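Local structure of alpha-rhamnosidase (Dictyoglomus thermophilum, 6I60) at residues 221-226 with 258-263; 251-256 with 297-302; 492-497 with 528-533; 500-505 with 550-555. The protein probably hydrolyses terminal non-reducing alpha-L-rhamnose residues from alpha-L-rhamnosides, as a glycoside hydrolase. All coordinates share one frame; numbering follows the deposited sequence.

Contact 1. Residues 221-226 with 258-263; sequences TDYKKR and YGYDFP
The ring of Y260 lies between Y223, which meets one face, and the carbonyl oxygen of Y258, set toward the rim of the opposite face. Y223 arrives edge first, its CD2 3.7 Å from Y260 CZ. With the ring planes at 74° and the centroids 5.3 Å apart, the pair is T-shaped (edge-to-face). Y223 in turn carries T221 O over the centre of one of its own faces. At the edge of the Y260 ring, near its plane, sits the D222 carboxylate, and Y260 OH makes a weak hydrogen bond of 3.3 Å to D222 OD1. The same D222 OD1 accepts from K224 N (3.2 Å), met from above the carboxylate plane, which closes an Asx turn; with CG anti to the backbone N (chi1 -175°), the carboxylate is held beside both donors. K224, extended beyond CG, passes the Y260 ring and donates a hydrogen bond from NZ to G259 O (3.0 Å), on a lone pair in the carbonyl plane. Replacing Y260 by a leucine would probably deprive the Y223 edge of its aromatic face and D222 OD1 of the hydroxyl. Y254 extends the group, nearly parallel to Y260 and edge-to-face with Y223. The result is an aromatic cluster joining two loops that lead into strands 226-233 and 264-273 of one beta sheet.

Contact 2. Residues 251-256 with 297-302; sequences NGRYVK and NSLYHG
N297 holds N251 chiefly by its backbone: N251 N donates to N297 OD1 over 2.6 Å, almost straight at 172° and in the carbonyl plane of the acceptor, whereas the return bond from N297 ND2 to N251 OD1 is weak at 3.3 Å. The two amide planes are 58° apart, so the groups are twisted against each other instead of pairing flat. N297 reaches the backbone N of N251 with its CG set between its own backbone N and carbonyl carbon (chi1 62°). An alanine at N297 is likely to leave N251 N without its acceptor inside this buried contact. Beside the amides, L299 CD1 packs 3.6 Å from G252 C and 3.9 Å from R253 CG, and also lies over one face of the R253 guanidinium. R253, bent at chi2, brings NH1 to within 3.3 Å of Y300 OH in a weak hydrogen bond. Two turns set these side chains in place. Residues 251-254 form a type II' beta turn, closed by Y254 N to N251 O (3.3 Å), with G252 in its second position at positive phi. Across from it, S298 and G302 exchange backbone hydrogen bonds, N to O each way, at the tight end of the hairpin formed by strands 288-298 and 302-306; L299 and Y300 project from that end. Further out, N251 ND2 is hydrogen-bonded to A174 O on strand 171-184, which fixes the outer end of its amide. Y300 OH also hydrogen-bonds to E502 O, to which R253 NH2 donates weakly, while R253 NE makes a weak bond to Q220 OE1.

Contact 3. Residues 492-497 with 528-533; sequences SIPTDC and RKYLND
K529 NZ is gripped from both sides of the contact: it donates to S492 O at 3.0 Å and forms a salt bridge with D533 OD2 at 2.9 Å. The two acceptors are used differently. S492 O is met from above its carbonyl plane, 49° out of it and so not on a lone pair, while D533 OD2 offers its syn lone pair. A third acceptor, Q220 O, adds to the hold, so this buried ammonium group has three protein oxygens round it. The lysine reaches this position by bends at chi2 and chi4. I493 CG2 lies 3.5 Å from K529 NZ and 3.9 Å from D533 OD2, so a methyl group packs against the ion pair. K529 and D533 are four residues apart on helix 524-535, so their bridge is the i to i+4 pairing of one helical face, and S492 to P494 pass across that face, in a loop of the six-hairpin ((alpha/alpha)6-barrel) glycosidase domain. At the next residue, Y530 presents its ring to P494. CG of the proline stands 3.6 Å from the ring centroid and only 12° off the normal, a CH-pi contact over the centre of the face, and P494 CD lies 3.6 Å from Y530 CD1. Y530 has CG anti to its own backbone N (chi1 -171°), which carries the ring from the helix toward the loop. In the second shell, D533 OD1 forms a salt bridge to R226 NH2, S492 OG is hydrogen-bonded to Q220 N, and Y530 OH makes weak bonds to G505 O and I548 O.

Contact 4. Residues 500-505 with 550-555; sequences RDERMG and PYWSIY. With AE3 (2-(2-ethoxyethoxy)ethanol), chain H.
M504 crosses W552 at about a right angle and lays its terminal methyl on the indole. CE stands 3.7 Å from the centroid of the five-membered ring and 20° off its normal, a CH-pi contact over the face. SD, farther up at 4.7 Å from the same centroid, is almost on the normal, which makes a Met-aromatic contact at longer range. The bend at chi2 (-45°) turns the thioether so that its sulfur also comes beside the Y551 ring, obliquely, with SD 4.0 Å from Y551 CD2, while CE touches Y551 CB. At the outer corner of the six-membered ring, E502 packs with its CG 3.6 Å from W552 CH2, and the carboxylate plane is inclined 34° to the ring. D501 O meets the indole at its edge, 3.9 Å from W552 CZ2 and near the ring plane. R500 fixes the E502 carboxylate, its NE (3.1 Å) and NH2 (3.0 Å) both gripping E502 OE2 side-on as a salt bridge. The other oxygen, E502 OE1, is hydrogen-bonded to W506 NE1. Between the two segments the contacts are van der Waals, CH-pi and sulfur-aromatic, with no hydrogen bond. F167 meets W552 edge-to-face, and farther along residues 550-555 the backbone O of Y555 lies 3.3 Å from C6 of a bound 2-(2-ethoxyethoxy)ethanol. A triethylene glycol, probably from the crystallisation liquor, lies against E502. Acidic and aromatic side chains gathered on loops of the (alpha/alpha)6 barrel, with a glycol beside E502, are consistent with the carbohydrate-binding pocket of a glycoside hydrolase of this kind.

Contacts 2, 3 and 4 are buried, whereas contact 1 is partly open, with K224 on its exposed side. Contacts 1 and 2 share the loop between strands 242-250 and 264-273, their segments alternating along the chain; contacts 3 and 4 share the loop leading to helix 507-512. Polar bonds join the two pairs: a salt bridge from R226 to D533 between contacts 1 and 3, and a probable hydrogen bond between T221 O and Y551 OH linking contacts 1 and 4. The chemistry shifts with place: a T-shaped ring pair, one weak hydroxyl bond and a sound lysine-to-carbonyl bond in contact 1, amides and turns in contact 2, a buried ion pair on a helix in contact 3, and sulfur and indole in contact 4.

Contact 1. Residues 221-226 with 258-263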
# COMPACT_ATOMS: atom_id res chain seq x y z
N THR A 221 12.29 4.30 5.82
CA THR A 221 13.22 3.55 4.99
C THR A 221 14.44 3.21 5.83
O THR A 221 14.58 3.65 6.97
CB THR A 221 13.65 4.33 3.74
OG1 THR A 221 13.96 5.68 4.10
CG2 THR A 221 12.55 4.32 2.70
N ASP A 222 15.34 2.41 5.26
CA ASP A 222 16.64 2.17 5.87
C ASP A 222 17.46 3.45 5.73
O ASP A 222 18.08 3.69 4.69
CB ASP A 222 17.34 0.99 5.21
CG ASP A 222 18.64 0.63 5.90
OD1 ASP A 222 19.09 1.40 6.77
OD2 ASP A 222 19.22 -0.43 5.55
N TYR A 223 17.45 4.28 6.78
CA TYR A 223 18.08 5.60 6.69
C TYR A 223 19.58 5.52 6.46
O TYR A 223 20.18 6.50 6.02
CB TYR A 223 17.78 6.40 7.96
CG TYR A 223 16.30 6.54 8.27
CD1 TYR A 223 15.49 7.36 7.50
CD2 TYR A 223 15.73 5.86 9.33
CE1 TYR A 223 14.14 7.49 7.77
CE2 TYR A 223 14.38 5.98 9.62
CZ TYR A 223 13.59 6.79 8.83
OH TYR A 223 12.24 6.92 9.11
N LYS A 224 20.20 4.37 6.74
CA LYS A 224 21.62 4.21 6.45
C LYS A 224 21.87 4.03 4.96
O LYS A 224 22.96 4.34 4.48
CB LYS A 224 22.18 3.03 7.24
CG LYS A 224 22.72 3.39 8.61
CD LYS A 224 23.20 2.15 9.36
CE LYS A 224 23.83 2.52 10.69
NZ LYS A 224 23.89 1.35 11.60
N LYS A 225 20.88 3.53 4.22
CA LYS A 225 21.03 3.30 2.79
C LYS A 225 20.34 4.36 1.94
O LYS A 225 20.75 4.58 0.80
CB LYS A 225 20.48 1.92 2.41
CG LYS A 225 21.35 0.76 2.89
CD LYS A 225 21.91 -0.02 1.71
CE LYS A 225 22.98 -1.01 2.15
NZ LYS A 225 24.12 -1.09 1.18
N ARG A 226 19.30 5.01 2.45
CA ARG A 226 18.57 6.00 1.67
C ARG A 226 17.68 6.81 2.60
O ARG A 226 17.09 6.26 3.53
CB ARG A 226 17.73 5.34 0.58
CG ARG A 226 16.41 6.03 0.28
CD ARG A 226 15.77 5.43 -0.95
NE ARG A 226 15.75 3.97 -0.85
CZ ARG A 226 14.67 3.23 -1.06
NH1 ARG A 226 13.52 3.80 -1.39
NH2 ARG A 226 14.75 1.92 -0.94
N TYR A 258 17.34 0.72 16.67
CA TYR A 258 17.45 0.15 15.34
C TYR A 258 18.78 0.47 14.67
O TYR A 258 18.95 0.18 13.48
CB TYR A 258 16.30 0.66 14.46
CG TYR A 258 14.93 0.40 15.04
CD1 TYR A 258 14.65 -0.76 15.74
CD2 TYR A 258 13.91 1.34 14.90
CE1 TYR A 258 13.40 -1.00 16.28
CE2 TYR A 258 12.65 1.11 15.44
CZ TYR A 258 12.41 -0.06 16.12
OH TYR A 258 11.16 -0.29 16.66
N GLY A 259 19.73 1.04 15.41
CA GLY A 259 21.03 1.35 14.86
C GLY A 259 21.16 2.72 14.26
O GLY A 259 21.92 2.90 13.29
N TYR A 260 20.47 3.72 14.79
CA TYR A 260 20.51 5.08 14.28
C TYR A 260 20.96 6.03 15.38
O TYR A 260 21.27 5.62 16.50
CB TYR A 260 19.14 5.49 13.72
CG TYR A 260 18.66 4.62 12.58
CD1 TYR A 260 19.44 4.44 11.44
CD2 TYR A 260 17.43 3.98 12.63
CE1 TYR A 260 19.01 3.65 10.40
CE2 TYR A 260 16.99 3.19 11.59
CZ TYR A 260 17.79 3.03 10.47
OH TYR A 260 17.36 2.24 9.43
N ASP A 261 20.98 7.32 15.05
CA ASP A 261 21.41 8.37 15.95
C ASP A 261 20.20 9.17 16.43
O ASP A 261 19.04 8.82 16.17
CB ASP A 261 22.44 9.26 15.25
CG ASP A 261 23.28 10.06 16.21
OD1 ASP A 261 23.30 9.71 17.41
OD2 ASP A 261 23.91 11.05 15.78
N PHE A 262 20.47 10.26 17.16
CA PHE A 262 19.42 11.17 17.58
C PHE A 262 18.92 11.98 16.38
O PHE A 262 19.57 12.02 15.34
CB PHE A 262 19.95 12.09 18.68
CG PHE A 262 20.20 11.38 19.98
CD1 PHE A 262 19.15 10.87 20.72
CD2 PHE A 262 21.49 11.22 20.46
CE1 PHE A 262 19.38 10.21 21.92
CE2 PHE A 262 21.73 10.56 21.66
CZ PHE A 262 20.67 10.06 22.39
N PRO A 263 17.75 12.61 16.50
CA PRO A 263 17.17 13.32 15.35
C PRO A 263 18.11 14.39 14.80
O PRO A 263 18.78 15.10 15.55
CB PRO A 263 15.89 13.93 15.92
CG PRO A 263 15.51 13.03 17.03
CD PRO A 263 16.79 12.54 17.63

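Contact 2. Residues 251-256 with 297-302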
# COMPACT_ATOMS: atom_id res chain seq x y z
N ASN A 251 11.19 11.64 16.76
CA ASN A 251 12.05 10.45 16.70
C ASN A 251 11.60 9.51 15.59
O ASN A 251 12.34 9.27 14.63
CB ASN A 251 12.04 9.73 18.05
CG ASN A 251 12.35 10.65 19.21
OD1 ASN A 251 12.69 11.82 19.02
ND2 ASN A 251 12.23 10.13 20.42
N GLY A 252 10.40 8.95 15.71
CA GLY A 252 9.89 8.02 14.73
C GLY A 252 10.67 6.72 14.73
O GLY A 252 10.74 6.02 15.75
N ARG A 253 11.26 6.38 13.58
CA ARG A 253 12.06 5.17 13.45
C ARG A 253 13.56 5.44 13.52
O ARG A 253 14.34 4.49 13.64
CB ARG A 253 11.72 4.45 12.14
CG ARG A 253 10.40 3.71 12.18
CD ARG A 253 10.64 2.21 12.23
NE ARG A 253 9.39 1.45 12.20
CZ ARG A 253 8.73 1.05 13.29
NH1 ARG A 253 9.20 1.35 14.50
NH2 ARG A 253 7.61 0.35 13.17
N TYR A 254 13.97 6.70 13.45
CA TYR A 254 15.38 7.07 13.59
C TYR A 254 15.72 7.10 15.08
O TYR A 254 15.83 8.15 15.71
CB TYR A 254 15.66 8.41 12.92
CG TYR A 254 17.11 8.65 12.55
CD1 TYR A 254 17.68 8.02 11.45
CD2 TYR A 254 17.91 9.50 13.31
CE1 TYR A 254 19.00 8.23 11.11
CE2 TYR A 254 19.24 9.71 12.98
CZ TYR A 254 19.78 9.08 11.88
OH TYR A 254 21.09 9.29 11.54
N VAL A 255 15.88 5.91 15.64
CA VAL A 255 16.14 5.74 17.07
C VAL A 255 17.34 4.82 17.24
O VAL A 255 17.72 4.07 16.34
CB VAL A 255 14.92 5.20 17.83
CG1 VAL A 255 13.95 6.32 18.16
CG2 VAL A 255 14.23 4.13 17.00
N LYS A 256 17.93 4.88 18.44
CA LYS A 256 19.18 4.16 18.69
C LYS A 256 18.98 2.65 18.70
O LYS A 256 19.93 1.91 18.42
CB LYS A 256 19.79 4.62 20.02
CG LYS A 256 21.01 5.51 19.86
CD LYS A 256 22.30 4.71 19.99
CE LYS A 256 22.94 4.92 21.35
NZ LYS A 256 24.05 3.95 21.59
N ASN A 297 8.60 11.49 22.61
CA ASN A 297 7.76 11.14 21.48
C ASN A 297 8.22 9.81 20.92
O ASN A 297 9.42 9.62 20.66
CB ASN A 297 7.79 12.23 20.41
CG ASN A 297 9.17 12.45 19.82
OD1 ASN A 297 9.45 12.06 18.69
ND2 ASN A 297 10.05 13.09 20.60
N SER A 298 7.28 8.88 20.73
CA SER A 298 7.60 7.56 20.23
C SER A 298 6.40 7.01 19.48
O SER A 298 5.25 7.23 19.89
CB SER A 298 7.99 6.61 21.37
OG SER A 298 8.62 5.44 20.87
N LEU A 299 6.66 6.30 18.38
CA LEU A 299 5.57 5.71 17.61
C LEU A 299 4.83 4.64 18.41
O LEU A 299 3.62 4.46 18.23
CB LEU A 299 6.11 5.11 16.31
CG LEU A 299 6.77 6.07 15.33
CD1 LEU A 299 7.43 5.31 14.19
CD2 LEU A 299 5.74 7.05 14.79
N TYR A 300 5.53 3.94 19.30
CA TYR A 300 4.89 2.87 20.07
C TYR A 300 4.22 3.41 21.33
O TYR A 300 3.16 2.92 21.73
CB TYR A 300 5.91 1.80 20.46
CG TYR A 300 6.45 0.98 19.31
CD1 TYR A 300 7.63 0.25 19.45
CD2 TYR A 300 5.79 0.93 18.09
CE1 TYR A 300 8.13 -0.50 18.41
CE2 TYR A 300 6.29 0.18 17.04
CZ TYR A 300 7.46 -0.53 17.20
OH TYR A 300 7.96 -1.28 16.16
N HIS A 301 4.82 4.42 21.96
CA HIS A 301 4.42 4.83 23.30
C HIS A 301 3.71 6.17 23.36
O HIS A 301 3.19 6.52 24.43
CB HIS A 301 5.65 4.87 24.22
CG HIS A 301 6.49 3.63 24.14
ND1 HIS A 301 6.05 2.41 24.61
CD2 HIS A 301 7.74 3.42 23.66
CE1 HIS A 301 6.99 1.50 24.41
NE2 HIS A 301 8.02 2.09 23.83
N GLY A 302 3.67 6.93 22.27
CA GLY A 302 2.92 8.16 22.25
C GLY A 302 3.79 9.39 22.37
O GLY A 302 5.02 9.36 22.23

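Contact 3. Residues 492-497 with 528-533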
# COMPACT_ATOMS: atom_id res chain seq x y z
N SER A 492 3.51 4.22 4.80
CA SER A 492 4.68 4.32 3.92
C SER A 492 5.30 2.95 3.67
O SER A 492 6.06 2.78 2.71
CB SER A 492 5.72 5.30 4.48
OG SER A 492 6.54 4.68 5.45
N ILE A 493 5.00 1.99 4.53
CA ILE A 493 5.40 0.59 4.33
C ILE A 493 4.24 -0.31 4.71
O ILE A 493 3.45 -0.01 5.62
CB ILE A 493 6.64 0.21 5.17
CG1 ILE A 493 6.42 0.56 6.64
CG2 ILE A 493 7.89 0.90 4.62
CD1 ILE A 493 7.38 -0.13 7.58
N PRO A 494 4.10 -1.43 4.00
CA PRO A 494 3.05 -2.41 4.36
C PRO A 494 3.40 -3.10 5.68
O PRO A 494 4.39 -3.82 5.77
CB PRO A 494 3.05 -3.39 3.19
CG PRO A 494 4.41 -3.26 2.58
CD PRO A 494 4.84 -1.84 2.79
N THR A 495 2.58 -2.87 6.69
CA THR A 495 2.82 -3.40 8.03
C THR A 495 1.91 -4.59 8.33
O THR A 495 0.92 -4.84 7.64
CB THR A 495 2.63 -2.31 9.09
OG1 THR A 495 1.23 -1.99 9.20
CG2 THR A 495 3.41 -1.06 8.71
N ASP A 496 2.29 -5.34 9.37
CA ASP A 496 1.49 -6.48 9.79
C ASP A 496 0.34 -6.05 10.70
O ASP A 496 -0.81 -6.45 10.50
CB ASP A 496 2.38 -7.51 10.50
CG ASP A 496 3.16 -6.92 11.67
OD1 ASP A 496 3.47 -5.71 11.63
OD2 ASP A 496 3.46 -7.67 12.62
N CYS A 497 0.64 -5.22 11.69
CA CYS A 497 -0.33 -4.69 12.63
C CYS A 497 0.01 -3.24 12.90
O CYS A 497 1.15 -2.81 12.68
CB CYS A 497 -0.34 -5.48 13.95
SG CYS A 497 1.28 -5.66 14.73
N ARG A 528 6.27 0.68 -5.79
CA ARG A 528 7.54 1.06 -6.39
C ARG A 528 8.52 1.54 -5.32
O ARG A 528 9.72 1.24 -5.38
CB ARG A 528 7.33 2.13 -7.46
CG ARG A 528 6.98 1.57 -8.83
CD ARG A 528 6.59 2.68 -9.78
NE ARG A 528 7.58 2.87 -10.84
CZ ARG A 528 8.24 4.01 -11.05
NH1 ARG A 528 8.02 5.06 -10.28
NH2 ARG A 528 9.12 4.09 -12.04
N LYS A 529 8.02 2.30 -4.34
CA LYS A 529 8.86 2.71 -3.23
C LYS A 529 9.25 1.53 -2.35
O LYS A 529 10.39 1.44 -1.88
CB LYS A 529 8.15 3.79 -2.40
CG LYS A 529 8.92 4.25 -1.18
CD LYS A 529 8.23 3.80 0.10
CE LYS A 529 8.90 4.39 1.33
NZ LYS A 529 8.99 3.39 2.43
N TYR A 530 8.31 0.61 -2.12
CA TYR A 530 8.60 -0.55 -1.28
C TYR A 530 9.53 -1.52 -1.99
O TYR A 530 10.37 -2.16 -1.35
CB TYR A 530 7.31 -1.25 -0.86
CG TYR A 530 7.51 -2.32 0.18
CD1 TYR A 530 8.14 -2.03 1.39
CD2 TYR A 530 7.09 -3.62 -0.04
CE1 TYR A 530 8.33 -3.01 2.35
CE2 TYR A 530 7.28 -4.61 0.92
CZ TYR A 530 7.90 -4.30 2.11
OH TYR A 530 8.09 -5.27 3.06
N LEU A 531 9.37 -1.66 -3.31
CA LEU A 531 10.29 -2.50 -4.07
C LEU A 531 11.72 -1.98 -3.98
O LEU A 531 12.67 -2.77 -3.99
CB LEU A 531 9.84 -2.58 -5.53
CG LEU A 531 8.82 -3.67 -5.85
CD1 LEU A 531 8.48 -3.67 -7.34
CD2 LEU A 531 9.33 -5.03 -5.41
N ASN A 532 11.89 -0.66 -3.89
CA ASN A 532 13.21 -0.11 -3.65
C ASN A 532 13.71 -0.47 -2.26
O ASN A 532 14.91 -0.73 -2.07
CB ASN A 532 13.19 1.41 -3.83
CG ASN A 532 13.18 1.82 -5.29
OD1 ASN A 532 13.61 1.07 -6.17
ND2 ASN A 532 12.69 3.02 -5.56
N ASP A 533 12.81 -0.49 -1.27
CA ASP A 533 13.21 -0.84 0.09
C ASP A 533 13.75 -2.26 0.15
O ASP A 533 14.72 -2.54 0.86
CB ASP A 533 12.03 -0.67 1.05
CG ASP A 533 11.64 0.78 1.25
OD1 ASP A 533 12.39 1.67 0.78
OD2 ASP A 533 10.59 1.04 1.87

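Contact 4. Residues 500-505 with 550-555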
# COMPACT_ATOMS: atom_id res chain seq x y z
N ARG A 500 0.50 -2.47 18.21
CA ARG A 500 1.41 -2.90 19.26
C ARG A 500 2.84 -2.45 18.95
O ARG A 500 3.09 -1.65 18.05
CB ARG A 500 1.32 -4.41 19.45
CG ARG A 500 1.79 -5.24 18.27
CD ARG A 500 1.37 -6.69 18.42
NE ARG A 500 1.92 -7.55 17.37
CZ ARG A 500 1.41 -8.73 17.04
NH1 ARG A 500 0.34 -9.19 17.67
NH2 ARG A 500 1.97 -9.45 16.07
N ASP A 501 3.79 -2.98 19.73
CA ASP A 501 5.19 -2.61 19.61
C ASP A 501 5.86 -3.34 18.45
O ASP A 501 6.94 -3.91 18.61
CB ASP A 501 5.92 -2.91 20.92
CG ASP A 501 5.64 -4.30 21.45
OD1 ASP A 501 4.83 -5.03 20.84
OD2 ASP A 501 6.24 -4.68 22.48
N GLU A 502 5.23 -3.31 17.28
CA GLU A 502 5.78 -3.95 16.10
C GLU A 502 5.62 -3.05 14.89
O GLU A 502 6.47 -2.18 14.64
CB GLU A 502 5.11 -5.31 15.86
CG GLU A 502 5.88 -6.22 14.91
CD GLU A 502 5.49 -7.68 15.06
OE1 GLU A 502 6.11 -8.53 14.38
OE2 GLU A 502 4.58 -7.97 15.85
N ARG A 503 4.54 -3.24 14.14
CA ARG A 503 4.24 -2.44 12.95
C ARG A 503 5.36 -2.51 11.92
O ARG A 503 5.59 -1.56 11.16
CB ARG A 503 3.94 -0.98 13.32
CG ARG A 503 3.01 -0.82 14.52
CD ARG A 503 3.00 0.60 15.03
NE ARG A 503 2.52 0.69 16.40
CZ ARG A 503 1.93 1.76 16.93
NH1 ARG A 503 1.75 2.85 16.19
NH2 ARG A 503 1.53 1.75 18.19
N MET A 504 6.07 -3.63 11.89
CA MET A 504 7.18 -3.81 10.97
C MET A 504 6.68 -4.17 9.57
O MET A 504 5.52 -4.56 9.38
CB MET A 504 8.14 -4.88 11.48
CG MET A 504 8.95 -4.47 12.69
SD MET A 504 9.65 -2.82 12.51
CE MET A 504 10.40 -2.58 14.12
N GLY A 505 7.57 -4.04 8.59
CA GLY A 505 7.22 -4.37 7.23
C GLY A 505 7.48 -5.83 6.90
O GLY A 505 8.36 -6.14 6.09
N PRO A 550 14.77 -3.27 7.26
CA PRO A 550 15.27 -4.21 8.28
C PRO A 550 15.63 -3.53 9.60
O PRO A 550 16.77 -3.59 10.06
CB PRO A 550 16.48 -4.83 7.58
CG PRO A 550 17.00 -3.74 6.71
CD PRO A 550 15.80 -2.94 6.26
N TYR A 551 14.65 -2.87 10.21
CA TYR A 551 14.83 -2.40 11.58
C TYR A 551 15.08 -3.58 12.52
O TYR A 551 15.88 -3.48 13.45
CB TYR A 551 13.62 -1.59 12.03
CG TYR A 551 13.25 -0.46 11.09
CD1 TYR A 551 14.09 0.63 10.93
CD2 TYR A 551 12.08 -0.50 10.36
CE1 TYR A 551 13.76 1.67 10.07
CE2 TYR A 551 11.74 0.53 9.49
CZ TYR A 551 12.59 1.61 9.36
OH TYR A 551 12.26 2.63 8.50
N TRP A 552 14.40 -4.69 12.27
CA TRP A 552 14.73 -5.98 12.87
C TRP A 552 15.46 -6.81 11.82
O TRP A 552 14.89 -7.11 10.77
CB TRP A 552 13.48 -6.71 13.35
CG TRP A 552 12.76 -6.05 14.49
CD1 TRP A 552 13.18 -5.00 15.24
CD2 TRP A 552 11.47 -6.42 15.01
NE1 TRP A 552 12.25 -4.68 16.19
CE2 TRP A 552 11.18 -5.54 16.07
CE3 TRP A 552 10.54 -7.40 14.67
CZ2 TRP A 552 10.00 -5.62 16.81
CZ3 TRP A 552 9.37 -7.48 15.40
CH2 TRP A 552 9.11 -6.60 16.46
N SER A 553 16.71 -7.16 12.10
CA SER A 553 17.51 -7.92 11.14
C SER A 553 17.17 -9.40 11.27
O SER A 553 17.56 -10.05 12.24
CB SER A 553 19.00 -7.67 11.37
OG SER A 553 19.46 -6.58 10.59
N ILE A 554 16.43 -9.92 10.29
CA ILE A 554 16.10 -11.34 10.24
C ILE A 554 16.57 -11.85 8.88
O ILE A 554 15.85 -11.81 7.88
CB ILE A 554 14.61 -11.61 10.46
CG1 ILE A 554 14.24 -11.33 11.92
CG2 ILE A 554 14.26 -13.05 10.14
CD1 ILE A 554 13.48 -10.05 12.12
N TYR A 555 17.81 -12.33 8.84
CA TYR A 555 18.41 -12.89 7.64
C TYR A 555 18.86 -14.32 7.91
O TYR A 555 19.41 -14.61 8.97
CB TYR A 555 19.63 -12.07 7.19
CG TYR A 555 19.32 -10.70 6.62
CD1 TYR A 555 19.30 -9.58 7.44
CD2 TYR A 555 19.08 -10.53 5.27
CE1 TYR A 555 19.03 -8.32 6.92
CE2 TYR A 555 18.81 -9.28 4.74
CZ TYR A 555 18.79 -8.18 5.57
OH TYR A 555 18.52 -6.93 5.05
C2 AE3 H . 22.81 -8.02 8.02
O2 AE3 H . 23.10 -9.40 8.10
C3 AE3 H . 23.65 -9.79 9.34
C4 AE3 H . 24.26 -11.17 9.20
O3 AE3 H . 23.31 -12.03 8.60
C5 AE3 H . 23.72 -13.38 8.57
C6 AE3 H . 22.55 -14.25 8.17
O4 AE3 H . 22.88 -15.62 8.41